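Local coordinates for protein L-Ribose isomerase (Acinetobacter, PDB 4Q0S) that probably interconverts L-ribose and its ketose form, as a cobalt-binding sugar isomerase built on a cupin barrel, held here with ribitol at the metal, at residues Ile76-Asn81 against Gly100-Leu105; Gly120-Ser125 against Glu215-Ser220; Ser153-Gly158 against Pro189-His194. All blocks are in the same frame, centred on the assembly; numbering follows the deposited sequence.

Contact 1. Residues Ile76-Asn81 against Gly100-Leu105; sequences IFESLN and GLCDKL
Phe77 and Leu105 form an antiparallel hydrogen-bonded pair at one end of this strand ladder. Phe77 N donates to Leu105 O at 2.9 Å. Leu105 N returns the bond to Phe77 O, also at 2.9 Å. Glu78 and Lys104 make the next pair, which is non-hydrogen-bonded. A classic beta bulge then shifts the register: Ser79 and Leu80 both face Asp103. Asp103 O accepts from two backbone donors, Ser79 N at 2.8 Å and Leu80 N at 3.1 Å. The Leu80 N-H lies in the carbonyl plane on a lone pair, while Ser79 N is tilted 19° from that plane. Asp103 N closes the bulge by donating to Leu80 O at 2.8 Å.

Leu80 lies on the same face of the sheet as Asp103. Its CB sits 4.0 Å from CB of Asp103. With chi1 at 178°, CG points away from the backbone N and lies 3.6 Å from Leu101 O. CD2 then reaches CB of Leu101 at 4.1 Å, and the two leucines run side by side in the same direction. The Leu80 side chain also packs on Ser125 of the second subunit. On the other face, Ile76 CG2 rests on CB and CG of Lys104, near a bound ribitol. Asn81 OD1 lies beside CB of Cys102 and accepts from Ser220 N.

Ser79 and Asp103 each hydrogen-bond to the hydroxyl of Tyr38. Asp103 also forms a salt bridge with Lys190 of the second subunit. The pair belongs to the six-stranded antiparallel sheet of the cupin barrel. Strand 211-217 flanks strand 101-108 on its other side, and helix 19-35 packs against Phe77 through Val26, Ala29 and Ala30.

Contact 2. Residues Gly120-Ser125 against Glu215-Ser220; sequences GRKTES and EVSTYS. With CO (cobalt (II) ion), chain B; RB0 (D-ribitol), chain C.
Glu124 and Glu215 bring their carboxylates together, stacked with planes 20° apart, at the crowded end of this contact. Glu124 OE1 and Glu215 OE1 are 3.4 Å apart, and both are acceptors. Each carboxylate has a different task. Glu124 OE2 binds the cobalt at 1.9 Å. Glu215 OE2 accepts from ribitol O3 at 3.2 Å and also has a salt bridge with Lys104. Lys122 reaches ribitol beside the two carboxylates, its NZ in a long salt bridge with Glu124 OE2. Its chain is extended as far as CD, which lies 3.3 Å from Ser217 OG. A bend at chi3 (67°) then turns NZ to ribitol, with weak hydrogen bonds to O2 and O4.

This is the metal centre of a cupin barrel. His117, His119 and His199 join Glu124 on the cobalt, and ribitol O4 and O5 bring the ligands to six. Glu124 OE1 is held by the hydroxyl of Tyr126.

Beside the centre the backbones pair closely. Val216 N donates to Ser125 O at 3.2 Å, and the Ser125 hydroxyl gives its proton to Val216 O at 2.7 Å, in plane on a lone pair. Further on, strand pairing gives way to a side-chain link. Thr123 N donates to Thr218 OG1 at 3.1 Å, while Thr218 N donates to Thr123 O at 3.2 Å.

The other end is looser. Arg121 and Tyr219 are partly exposed, and their side chains do not meet the opposite segment. Tyr219 points its CB away from segment 120-125. The Arg121 guanidinium leads off to Glu97 and Asp242, with salt bridges to both.

Contact 3. Residues Ser153-Gly158 against Pro189-His194; sequences SGMPVG and PKFVMH. With RB0 (D-ribitol), chain D.
Met155 and His194 mark the nearest approach of the two backbones, with 7.1 Å between their CA atoms. Segment 153-158 is irregular, with positive phi at Gly154 and Gly158. Segment 189-194 carries the short strand 191-193. The two main chains do not pair, and side chains bridge the gap.

His194 NE2 donates to Ser153 OG at 2.9 Å, with OG lying 15° out of the imidazole plane. Gly154 O meets the same imidazole at its edge, in plane, 3.3 Å from CD2. Met155 folds back over the strand. The bend at chi2 (-69°) brings SD to 3.1 Å from Val192 O. The same sulfur takes a weak but nearly straight bond from His194 N at 3.6 Å, with 172° at the hydrogen. The further bend at chi3 turns CE to Phe191, 4.0 Å from CE2, where it also touches the sulfur of Met193.

A second ribitol fits between the segments. Its C5 lies over one face of the Phe191 ring and against CD of Pro156. Val192 grips it with both backbone polar groups: N donates to O4 at 2.8 Å, and O accepts from O5 at 2.6 Å. Within the two segments, its hydrogen bonds run to main-chain atoms.

Asp86 of the second subunit accepts from the backbone N of Ser153 and of Gly154. Strand 191-193 is the outermost strand of its sheet within the chain, paired with strand 124-130. Phe191 packs on Val182 and Leu184 of strand 180-185, while Met155 and Met193 reach Tyr137 of strand 132-137.

How the contacts relate
All three contacts reach one six-stranded antiparallel sheet. Contacts 1 and 2 have centres about 9 Å apart, and Cys102 N probably donates to Ser217 O at 2.7 Å. Contact 1 also supplies Ile76 and Lys104 to the ribitol pocket whose metal end lies in contact 2. Contact 3 is nested inside the chain loop closed by contact 2, with centres about 13 Å apart. There Met193 N probably donates to Glu124 O at 2.6 Å. The two ribitols are separate, and the one in contact 3 is away from the cobalt. Across the subunit interface, contact 1 meets residues of contacts 2 and 3 from the second copy.

Contact 1. Residues Ile76-Asn81 against Gly100-Leu105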
loop_
_atom_site.group_PDB
_atom_site.type_symbol
_atom_site.label_atom_id
_atom_site.label_comp_id
_atom_site.label_asym_id
_atom_site.label_seq_id
_atom_site.Cartn_x
_atom_site.Cartn_y
_atom_site.Cartn_z
ATOM N N ILE A 76 11.334 16.885 2.112
ATOM C CA ILE A 76 11.894 16.112 1.017
ATOM C C ILE A 76 12.788 15.034 1.597
ATOM O O ILE A 76 13.678 15.326 2.393
ATOM C CB ILE A 76 12.751 16.977 0.059
ATOM C CG1 ILE A 76 11.885 18.064 -0.586
ATOM C CG2 ILE A 76 13.370 16.092 -1.021
ATOM C CD1 ILE A 76 12.663 19.005 -1.514
ATOM N N PHE A 77 12.517 13.786 1.223
ATOM C CA PHE A 77 13.323 12.658 1.664
ATOM C C PHE A 77 13.981 12.166 0.385
ATOM O O PHE A 77 13.330 11.582 -0.481
ATOM C CB PHE A 77 12.455 11.547 2.271
ATOM C CG PHE A 77 11.796 11.924 3.571
ATOM C CD1 PHE A 77 12.556 12.318 4.670
ATOM C CD2 PHE A 77 10.414 11.856 3.709
ATOM C CE1 PHE A 77 11.945 12.637 5.889
ATOM C CE2 PHE A 77 9.791 12.170 4.921
ATOM C CZ PHE A 77 10.558 12.560 6.012
ATOM N N GLU A 78 15.276 12.426 0.264
ATOM C CA GLU A 78 16.028 12.041 -0.915
ATOM C C GLU A 78 16.618 10.639 -0.790
ATOM O O GLU A 78 17.445 10.385 0.086
ATOM C CB GLU A 78 17.123 13.082 -1.141
ATOM C CG GLU A 78 18.081 12.811 -2.271
ATOM C CD GLU A 78 19.118 13.918 -2.394
ATOM O OE1 GLU A 78 18.807 14.964 -2.996
ATOM O OE2 GLU A 78 20.239 13.746 -1.870
ATOM N N SER A 79 16.189 9.730 -1.666
ATOM C CA SER A 79 16.679 8.351 -1.634
ATOM C C SER A 79 17.823 8.130 -2.613
ATOM O O SER A 79 18.545 7.133 -2.531
ATOM C CB SER A 79 15.552 7.368 -1.957
ATOM O OG SER A 79 15.122 7.493 -3.305
ATOM N N LEU A 80 17.988 9.061 -3.543
ATOM C CA LEU A 80 19.045 8.942 -4.529
ATOM C C LEU A 80 19.390 10.273 -5.180
ATOM O O LEU A 80 18.517 11.075 -5.496
ATOM C CB LEU A 80 18.633 7.945 -5.618
ATOM C CG LEU A 80 19.622 7.729 -6.765
ATOM C CD1 LEU A 80 20.809 6.899 -6.271
ATOM C CD2 LEU A 80 18.924 7.032 -7.916
ATOM N N ASN A 81 20.684 10.499 -5.363
ATOM C CA ASN A 81 21.177 11.693 -6.031
ATOM C C ASN A 81 22.506 11.215 -6.591
ATOM O O ASN A 81 23.582 11.521 -6.078
ATOM C CB ASN A 81 21.353 12.855 -5.051
ATOM C CG ASN A 81 21.439 14.195 -5.759
ATOM O OD1 ASN A 81 20.868 14.377 -6.839
ATOM N ND2 ASN A 81 22.135 15.143 -5.150
ATOM N N GLY A 100 22.464 12.662 -14.482
ATOM C CA GLY A 100 22.409 12.168 -13.119
ATOM C C GLY A 100 20.994 11.714 -12.794
ATOM O O GLY A 100 20.061 11.975 -13.558
ATOM N N LEU A 101 20.826 11.040 -11.659
ATOM C CA LEU A 101 19.513 10.544 -11.252
ATOM C C LEU A 101 19.198 10.909 -9.802
ATOM O O LEU A 101 19.942 10.563 -8.882
ATOM C CB LEU A 101 19.460 9.022 -11.436
ATOM C CG LEU A 101 19.697 8.515 -12.866
ATOM C CD1 LEU A 101 19.983 7.026 -12.843
ATOM C CD2 LEU A 101 18.490 8.822 -13.735
ATOM N N CYS A 102 18.089 11.610 -9.603
ATOM C CA CYS A 102 17.685 12.020 -8.272
ATOM C C CYS A 102 16.252 11.564 -7.971
ATOM O O CYS A 102 15.302 11.965 -8.648
ATOM C CB CYS A 102 17.800 13.538 -8.145
ATOM S SG CYS A 102 17.354 14.181 -6.523
ATOM N N ASP A 103 16.112 10.718 -6.952
ATOM C CA ASP A 103 14.808 10.187 -6.559
ATOM C C ASP A 103 14.522 10.688 -5.149
ATOM O O ASP A 103 15.346 10.519 -4.253
ATOM C CB ASP A 103 14.843 8.646 -6.560
ATOM C CG ASP A 103 13.452 8.015 -6.558
ATOM O OD1 ASP A 103 12.572 8.496 -5.817
ATOM O OD2 ASP A 103 13.238 7.026 -7.292
ATOM N N LYS A 104 13.367 11.315 -4.958
ATOM C CA LYS A 104 12.987 11.812 -3.648
ATOM C C LYS A 104 11.478 11.773 -3.473
ATOM O O LYS A 104 10.729 11.689 -4.445
ATOM C CB LYS A 104 13.467 13.250 -3.449
ATOM C CG LYS A 104 12.667 14.283 -4.236
ATOM C CD LYS A 104 13.557 15.084 -5.187
ATOM C CE LYS A 104 14.154 14.205 -6.276
ATOM N NZ LYS A 104 14.905 14.994 -7.312
ATOM N N LEU A 105 11.047 11.822 -2.219
ATOM C CA LEU A 105 9.639 11.833 -1.879
ATOM C C LEU A 105 9.409 13.222 -1.303
ATOM O O LEU A 105 10.168 13.670 -0.449
ATOM C CB LEU A 105 9.332 10.782 -0.812
ATOM C CG LEU A 105 7.839 10.601 -0.542
ATOM C CD1 LEU A 105 7.180 10.032 -1.794
ATOM C CD2 LEU A 105 7.626 9.660 0.646
#

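Contact 2. Residues Gly120-Ser125 against Glu215-Ser220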
loop_
_atom_site.group_PDB
_atom_site.type_symbol
_atom_site.label_atom_id
_atom_site.label_comp_id
_atom_site.label_asym_id
_atom_site.label_seq_id
_atom_site.Cartn_x
_atom_site.Cartn_y
_atom_site.Cartn_z
ATOM N N GLY A 120 18.558 25.563 -13.936
ATOM C CA GLY A 120 19.265 25.726 -15.189
ATOM C C GLY A 120 19.607 24.371 -15.779
ATOM O O GLY A 120 19.613 24.201 -17.002
ATOM N N ARG A 121 19.865 23.392 -14.910
ATOM C CA ARG A 121 20.246 22.055 -15.363
ATOM C C ARG A 121 19.267 20.911 -15.062
ATOM O O ARG A 121 19.144 19.970 -15.852
ATOM C CB ARG A 121 21.615 21.706 -14.771
ATOM C CG ARG A 121 22.601 22.866 -14.799
ATOM C CD ARG A 121 23.896 22.512 -14.097
ATOM N NE ARG A 121 24.798 23.656 -13.982
ATOM C CZ ARG A 121 24.519 24.766 -13.302
ATOM N NH1 ARG A 121 23.358 24.892 -12.671
ATOM N NH2 ARG A 121 25.409 25.747 -13.240
ATOM N N LYS A 122 18.568 20.982 -13.934
ATOM C CA LYS A 122 17.661 19.898 -13.564
ATOM C C LYS A 122 16.268 19.843 -14.182
ATOM O O LYS A 122 15.483 20.789 -14.092
ATOM C CB LYS A 122 17.506 19.830 -12.041
ATOM C CG LYS A 122 16.608 18.671 -11.578
ATOM C CD LYS A 122 16.564 18.551 -10.063
ATOM C CE LYS A 122 15.868 19.746 -9.427
ATOM N NZ LYS A 122 15.926 19.676 -7.943
ATOM N N THR A 123 15.982 18.703 -14.802
ATOM C CA THR A 123 14.684 18.416 -15.394
ATOM C C THR A 123 14.006 17.445 -14.412
ATOM O O THR A 123 14.618 16.458 -13.981
ATOM C CB THR A 123 14.828 17.736 -16.773
ATOM O OG1 THR A 123 15.234 18.707 -17.747
ATOM C CG2 THR A 123 13.503 17.104 -17.196
ATOM N N GLU A 124 12.751 17.728 -14.067
ATOM C CA GLU A 124 11.998 16.908 -13.116
ATOM C C GLU A 124 10.806 16.188 -13.753
ATOM O O GLU A 124 10.382 16.517 -14.860
ATOM C CB GLU A 124 11.456 17.790 -11.980
ATOM C CG GLU A 124 12.492 18.665 -11.278
ATOM C CD GLU A 124 11.869 19.724 -10.369
ATOM O OE1 GLU A 124 10.630 19.769 -10.233
ATOM O OE2 GLU A 124 12.627 20.529 -9.793
ATOM N N SER A 125 10.279 15.205 -13.025
ATOM C CA SER A 125 9.102 14.446 -13.431
ATOM C C SER A 125 8.353 14.183 -12.127
ATOM O O SER A 125 8.982 13.933 -11.088
ATOM C CB SER A 125 9.484 13.121 -14.100
ATOM O OG SER A 125 9.910 12.155 -13.151
ATOM N N GLU A 215 9.449 12.342 -6.867
ATOM C CA GLU A 215 10.119 13.069 -7.935
ATOM C C GLU A 215 11.306 12.285 -8.464
ATOM O O GLU A 215 12.134 11.797 -7.698
ATOM C CB GLU A 215 10.612 14.444 -7.465
ATOM C CG GLU A 215 11.382 15.191 -8.569
ATOM C CD GLU A 215 11.940 16.521 -8.115
ATOM O OE1 GLU A 215 11.135 17.418 -7.806
ATOM O OE2 GLU A 215 13.185 16.670 -8.067
ATOM N N VAL A 216 11.367 12.155 -9.784
ATOM C CA VAL A 216 12.461 11.471 -10.449
ATOM C C VAL A 216 13.038 12.532 -11.379
ATOM O O VAL A 216 12.386 12.961 -12.329
ATOM C CB VAL A 216 11.962 10.248 -11.259
ATOM C CG1 VAL A 216 13.066 9.728 -12.150
ATOM C CG2 VAL A 216 11.524 9.147 -10.306
ATOM N N SER A 217 14.253 12.974 -11.090
ATOM C CA SER A 217 14.855 14.020 -11.902
ATOM C C SER A 217 16.321 13.749 -12.159
ATOM O O SER A 217 16.854 12.704 -11.772
ATOM C CB SER A 217 14.730 15.355 -11.175
ATOM O OG SER A 217 15.624 15.386 -10.075
ATOM N N THR A 218 16.968 14.698 -12.829
ATOM C CA THR A 218 18.390 14.593 -13.093
ATOM C C THR A 218 19.052 15.061 -11.798
ATOM O O THR A 218 18.364 15.537 -10.888
ATOM C CB THR A 218 18.822 15.481 -14.301
ATOM O OG1 THR A 218 18.405 16.830 -14.090
ATOM C CG2 THR A 218 18.189 14.970 -15.592
ATOM N N TYR A 219 20.371 14.931 -11.713
ATOM C CA TYR A 219 21.112 15.294 -10.507
ATOM C C TYR A 219 20.718 16.613 -9.847
ATOM O O TYR A 219 20.500 17.620 -10.518
ATOM C CB TYR A 219 22.611 15.318 -10.805
ATOM C CG TYR A 219 23.478 15.370 -9.570
ATOM C CD1 TYR A 219 23.724 14.223 -8.819
ATOM C CD2 TYR A 219 24.064 16.568 -9.155
ATOM C CE1 TYR A 219 24.536 14.263 -7.686
ATOM C CE2 TYR A 219 24.882 16.623 -8.022
ATOM C CZ TYR A 219 25.113 15.467 -7.295
ATOM O OH TYR A 219 25.932 15.508 -6.191
ATOM N N SER A 220 20.648 16.599 -8.519
ATOM C CA SER A 220 20.293 17.792 -7.763
ATOM C C SER A 220 21.547 18.473 -7.189
ATOM O O SER A 220 22.171 17.971 -6.253
ATOM C CB SER A 220 19.329 17.417 -6.637
ATOM O OG SER A 220 18.850 18.565 -5.968
HETATM CO CO CO B . 12.201 22.217 -8.930
HETATM C C1 RB0 C . 12.706 22.113 -4.208
HETATM O O1 RB0 C . 13.384 22.819 -3.182
HETATM C C2 RB0 C . 13.515 20.886 -4.600
HETATM O O2 RB0 C . 14.672 21.281 -5.334
HETATM C C3 RB0 C . 12.651 19.906 -5.421
HETATM O O3 RB0 C . 13.341 18.676 -5.583
HETATM C C4 RB0 C . 12.249 20.458 -6.794
HETATM O O4 RB0 C . 13.137 21.497 -7.177
HETATM C C5 RB0 C . 10.817 20.983 -6.752
HETATM O O5 RB0 C . 10.387 21.340 -8.065
#

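Contact 3. Residues Ser153-Gly158 against Pro189-His194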
loop_
_atom_site.group_PDB
_atom_site.type_symbol
_atom_site.label_atom_id
_atom_site.label_comp_id
_atom_site.label_asym_id
_atom_site.label_seq_id
_atom_site.Cartn_x
_atom_site.Cartn_y
_atom_site.Cartn_z
ATOM N N SER A 153 10.378 18.434 -27.044
ATOM C CA SER A 153 8.955 18.361 -26.721
ATOM C C SER A 153 8.411 19.633 -26.102
ATOM O O SER A 153 7.207 19.887 -26.163
ATOM C CB SER A 153 8.692 17.189 -25.775
ATOM O OG SER A 153 9.457 17.324 -24.592
ATOM N N GLY A 154 9.290 20.434 -25.514
ATOM C CA GLY A 154 8.841 21.655 -24.872
ATOM C C GLY A 154 7.845 21.305 -23.780
ATOM O O GLY A 154 7.702 20.132 -23.433
ATOM N N MET A 155 7.161 22.307 -23.238
ATOM C CA MET A 155 6.173 22.083 -22.188
ATOM C C MET A 155 4.770 22.368 -22.700
ATOM O O MET A 155 4.561 23.295 -23.486
ATOM C CB MET A 155 6.443 22.993 -20.980
ATOM C CG MET A 155 7.654 22.617 -20.143
ATOM S SD MET A 155 7.417 21.071 -19.226
ATOM C CE MET A 155 6.036 21.508 -18.201
ATOM N N PRO A 156 3.785 21.570 -22.262
ATOM C CA PRO A 156 2.395 21.775 -22.691
ATOM C C PRO A 156 1.853 23.070 -22.089
ATOM O O PRO A 156 2.264 23.480 -21.002
ATOM C CB PRO A 156 1.680 20.534 -22.152
ATOM C CG PRO A 156 2.488 20.192 -20.920
ATOM C CD PRO A 156 3.906 20.378 -21.404
ATOM N N VAL A 157 0.939 23.716 -22.802
ATOM C CA VAL A 157 0.353 24.969 -22.341
ATOM C C VAL A 157 -0.466 24.820 -21.059
ATOM O O VAL A 157 -0.517 25.734 -20.235
ATOM C CB VAL A 157 -0.515 25.592 -23.452
ATOM C CG1 VAL A 157 -1.312 26.760 -22.917
ATOM C CG2 VAL A 157 0.385 26.057 -24.579
ATOM N N GLY A 158 -1.100 23.668 -20.883
ATOM C CA GLY A 158 -1.880 23.464 -19.676
ATOM C C GLY A 158 -3.147 24.293 -19.644
ATOM O O GLY A 158 -3.656 24.700 -20.683
ATOM N N PRO A 189 -0.379 10.016 -15.903
ATOM C CA PRO A 189 0.881 9.780 -16.608
ATOM C C PRO A 189 1.938 10.602 -15.872
ATOM O O PRO A 189 1.609 11.619 -15.248
ATOM C CB PRO A 189 0.604 10.338 -18.005
ATOM C CG PRO A 189 -0.889 10.164 -18.155
ATOM C CD PRO A 189 -1.397 10.585 -16.805
ATOM N N LYS A 190 3.193 10.163 -15.913
ATOM C CA LYS A 190 4.274 10.908 -15.276
ATOM C C LYS A 190 4.287 12.307 -15.895
ATOM O O LYS A 190 4.072 12.450 -17.097
ATOM C CB LYS A 190 5.614 10.218 -15.541
ATOM C CG LYS A 190 5.836 8.938 -14.748
ATOM C CD LYS A 190 6.468 9.234 -13.397
ATOM C CE LYS A 190 6.942 7.967 -12.707
ATOM N NZ LYS A 190 7.649 8.263 -11.429
ATOM N N PHE A 191 4.541 13.329 -15.082
ATOM C CA PHE A 191 4.556 14.708 -15.563
ATOM C C PHE A 191 5.960 15.291 -15.590
ATOM O O PHE A 191 6.622 15.375 -14.551
ATOM C CB PHE A 191 3.678 15.591 -14.676
ATOM C CG PHE A 191 3.364 16.924 -15.284
ATOM C CD1 PHE A 191 2.220 17.094 -16.057
ATOM C CD2 PHE A 191 4.228 18.008 -15.110
ATOM C CE1 PHE A 191 1.936 18.331 -16.651
ATOM C CE2 PHE A 191 3.956 19.242 -15.699
ATOM C CZ PHE A 191 2.808 19.403 -16.469
ATOM N N VAL A 192 6.399 15.715 -16.771
ATOM C CA VAL A 192 7.738 16.272 -16.941
ATOM C C VAL A 192 7.833 17.795 -16.842
ATOM O O VAL A 192 7.100 18.528 -17.503
ATOM C CB VAL A 192 8.344 15.842 -18.309
ATOM C CG1 VAL A 192 9.700 16.508 -18.529
ATOM C CG2 VAL A 192 8.490 14.329 -18.349
ATOM N N MET A 193 8.746 18.261 -16.001
ATOM C CA MET A 193 8.981 19.691 -15.845
ATOM C C MET A 193 10.398 19.898 -16.369
ATOM O O MET A 193 11.373 19.630 -15.665
ATOM C CB MET A 193 8.901 20.100 -14.371
ATOM C CG MET A 193 9.125 21.595 -14.116
ATOM S SD MET A 193 7.936 22.656 -14.997
ATOM C CE MET A 193 6.353 22.098 -14.278
ATOM N N HIS A 194 10.515 20.351 -17.617
ATOM C CA HIS A 194 11.834 20.560 -18.203
ATOM C C HIS A 194 12.630 21.620 -17.468
ATOM O O HIS A 194 12.069 22.541 -16.863
ATOM C CB HIS A 194 11.724 20.968 -19.678
ATOM C CG HIS A 194 11.309 19.855 -20.587
ATOM N ND1 HIS A 194 11.991 18.659 -20.662
ATOM C CD2 HIS A 194 10.294 19.765 -21.478
ATOM C CE1 HIS A 194 11.415 17.880 -21.561
ATOM N NE2 HIS A 194 10.383 18.527 -22.071
HETATM C C1 RB0 D . 2.502 13.722 -20.884
HETATM O O1 RB0 D . 2.071 12.374 -20.877
HETATM C C2 RB0 D . 2.232 14.333 -19.522
HETATM O O2 RB0 D . 0.858 14.169 -19.207
HETATM C C3 RB0 D . 2.583 15.823 -19.521
HETATM O O3 RB0 D . 1.785 16.514 -20.469
HETATM C C4 RB0 D . 4.062 16.094 -19.801
HETATM O O4 RB0 D . 4.868 15.226 -19.018
HETATM C C5 RB0 D . 4.378 17.546 -19.464
HETATM O O5 RB0 D . 5.760 17.797 -19.628
#